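Local coordinates for mandelate racemase/muconate lactonizing enzyme family protein (Sorangium cellulosum, PDB 3S5S), which belongs to the mandelate racemase/muconate lactonizing enzyme family of the enolase superfamily, pairing an N-terminal capping domain with a barrel domain, at residues Ala53-Phe58 and Gly298-Val303. Residues are numbered along the deposited sequence; the frame is centred on the assembly and turned at random. Where two conformers were deposited one is given.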
loop_
_atom_site.group_PDB
_atom_site.type_symbol
_atom_site.label_atom_id
_atom_site.label_comp_id
_atom_site.label_asym_id
_atom_site.label_seq_id
_atom_site.Cartn_x
_atom_site.Cartn_y
_atom_site.Cartn_z
ATOM N N ALA A 53 -18.797 12.471 1.273
ATOM C CA ALA A 53 -20.081 12.045 0.726
ATOM C C ALA A 53 -20.652 10.978 1.666
ATOM O O ALA A 53 -20.803 9.812 1.277
ATOM C CB ALA A 53 -19.899 11.480 -0.669
ATOM N N PRO A 54 -20.943 11.354 2.909
ATOM C CA PRO A 54 -21.457 10.342 3.807
ATOM C C PRO A 54 -22.822 9.905 3.329
ATOM O O PRO A 54 -23.565 10.690 2.734
ATOM C CB PRO A 54 -21.594 11.093 5.139
ATOM C CG PRO A 54 -21.828 12.564 4.749
ATOM C CD PRO A 54 -20.894 12.698 3.531
ATOM N N LEU A 55 -23.155 8.651 3.575
ATOM C CA LEU A 55 -24.394 8.108 3.087
ATOM C C LEU A 55 -25.014 7.393 4.264
ATOM O O LEU A 55 -24.589 6.290 4.634
ATOM C CB LEU A 55 -24.158 7.184 1.887
ATOM C CG LEU A 55 -25.422 6.623 1.188
ATOM C CD1 LEU A 55 -26.305 7.713 0.590
ATOM C CD2 LEU A 55 -25.046 5.636 0.117
ATOM N N PRO A 56 -25.982 8.060 4.904
ATOM C CA PRO A 56 -26.569 7.581 6.136
ATOM C C PRO A 56 -27.117 6.178 5.898
ATOM O O PRO A 56 -26.930 5.279 6.724
ATOM C CB PRO A 56 -27.709 8.583 6.397
ATOM C CG PRO A 56 -27.333 9.802 5.695
ATOM C CD PRO A 56 -26.475 9.400 4.533
ATOM N N ALA A 57 -27.767 5.998 4.760
ATOM C CA ALA A 57 -28.446 4.746 4.478
ATOM C C ALA A 57 -27.441 3.616 4.275
ATOM O O ALA A 57 -27.811 2.464 4.436
ATOM C CB ALA A 57 -29.357 4.888 3.265
ATOM N N PHE A 58 -26.179 3.950 3.968
ATOM C CA PHE A 58 -25.128 2.934 3.821
ATOM C C PHE A 58 -24.454 2.489 5.126
ATOM O O PHE A 58 -24.294 1.291 5.334
ATOM C CB PHE A 58 -24.065 3.374 2.813
ATOM C CG PHE A 58 -23.015 2.330 2.538
ATOM C CD1 PHE A 58 -23.168 1.426 1.483
ATOM C CD2 PHE A 58 -21.870 2.249 3.323
ATOM C CE1 PHE A 58 -22.200 0.454 1.236
ATOM C CE2 PHE A 58 -20.896 1.285 3.085
ATOM C CZ PHE A 58 -21.061 0.386 2.047
ATOM N N GLY A 298 -18.298 3.457 -4.851
ATOM C CA GLY A 298 -18.380 4.730 -4.162
ATOM C C GLY A 298 -19.687 4.939 -3.456
ATOM O O GLY A 298 -20.584 4.139 -3.550
ATOM N N MET A 299 -19.759 6.042 -2.713
ATOM C CA MET A 299 -20.999 6.507 -2.088
ATOM C C MET A 299 -21.799 7.300 -3.154
ATOM O O MET A 299 -21.754 6.937 -4.317
ATOM C CB MET A 299 -20.632 7.334 -0.853
ATOM C CG MET A 299 -20.836 6.650 0.511
ATOM S SD MET A 299 -20.480 4.900 0.723
ATOM C CE MET A 299 -21.876 4.188 -0.099
ATOM N N VAL A 300 -22.520 8.361 -2.795
ATOM C CA VAL A 300 -23.223 9.205 -3.819
ATOM C C VAL A 300 -22.392 10.464 -4.017
ATOM O O VAL A 300 -22.562 11.427 -3.303
ATOM C CB VAL A 300 -24.653 9.551 -3.408
ATOM C CG1 VAL A 300 -25.305 10.487 -4.421
ATOM C CG2 VAL A 300 -25.482 8.284 -3.227
ATOM N N GLU A 301 -21.476 10.417 -4.974
ATOM C CA GLU A 301 -20.332 11.330 -5.072
ATOM C C GLU A 301 -20.390 12.210 -6.330
ATOM O O GLU A 301 -20.833 11.759 -7.387
ATOM C CB GLU A 301 -19.021 10.497 -5.056
ATOM C CG GLU A 301 -18.863 9.633 -3.775
ATOM C CD GLU A 301 -17.714 8.617 -3.808
ATOM O OE1 GLU A 301 -16.999 8.488 -4.827
ATOM O OE2 GLU A 301 -17.552 7.890 -2.812
ATOM N N SER A 302 -19.921 13.454 -6.238
ATOM C CA SER A 302 -19.746 14.276 -7.437
ATOM C C SER A 302 -18.528 13.785 -8.225
ATOM O O SER A 302 -17.894 12.756 -7.891
ATOM C CB SER A 302 -19.520 15.733 -7.043
ATOM O OG SER A 302 -18.178 15.980 -6.563
ATOM N N VAL A 303 -18.211 14.555 -9.258
ATOM C CA VAL A 303 -17.026 14.448 -10.103
ATOM C C VAL A 303 -15.714 14.425 -9.296
ATOM O O VAL A 303 -14.735 13.753 -9.645
ATOM C CB VAL A 303 -17.099 15.650 -11.133
ATOM C CG1 VAL A 303 -15.786 16.402 -11.337
ATOM C CG2 VAL A 303 -17.764 15.223 -12.438
HETATM O O HOH W 1 -22.799 9.351 -0.201
#
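In the modelled conformer, one of two deposited, Met299 bends at chi2 (38°) and again at chi3 (-75°), which folds its thioether over one face of the Phe58 ring. CG of Phe58 is anti to the backbone N (chi1 -176°), which sets that face against the methionine. The two side chains run roughly at right angles. Met299 CE sits above the plane, displaced toward the rim, 3.4 Å from Phe58 CG. This is a CH-pi contact. Met299 SD also lies over the face, 4.2 Å from the ring centroid, which adds a Met-aromatic contact. Leu55 crosses the same methionine at a slant, with its CD2 3.5 Å from Met299 CE. These contacts of the thioether hold for this conformer. The other branch of Leu55, CD1, reaches CG2 of Val300 at 3.9 Å. Ala53 CB rests against the aliphatic CG of Glu301.

No direct hydrogen bond joins the segments. A water lies between them and accepts from Val300 N at 2.8 Å. Its bond to Ala53 O is doubtful, because the 2.5 Å distance is too short. Within 298-303, the extended side chain of Glu301 reaches the backbone of Met299, and its OE2 accepts from Met299 N at 2.9 Å, met from above the carboxylate plane. Asn35 of strand 28-42 binds Val300 O, and Glu51 binds Ser302 OG.

The contact joins the capping domain to the barrel loop between strand 293-296 and helix 303-316. Apolar packing thus supplies most of the direct contact at this domain interface, while the water may link the two backbones across it.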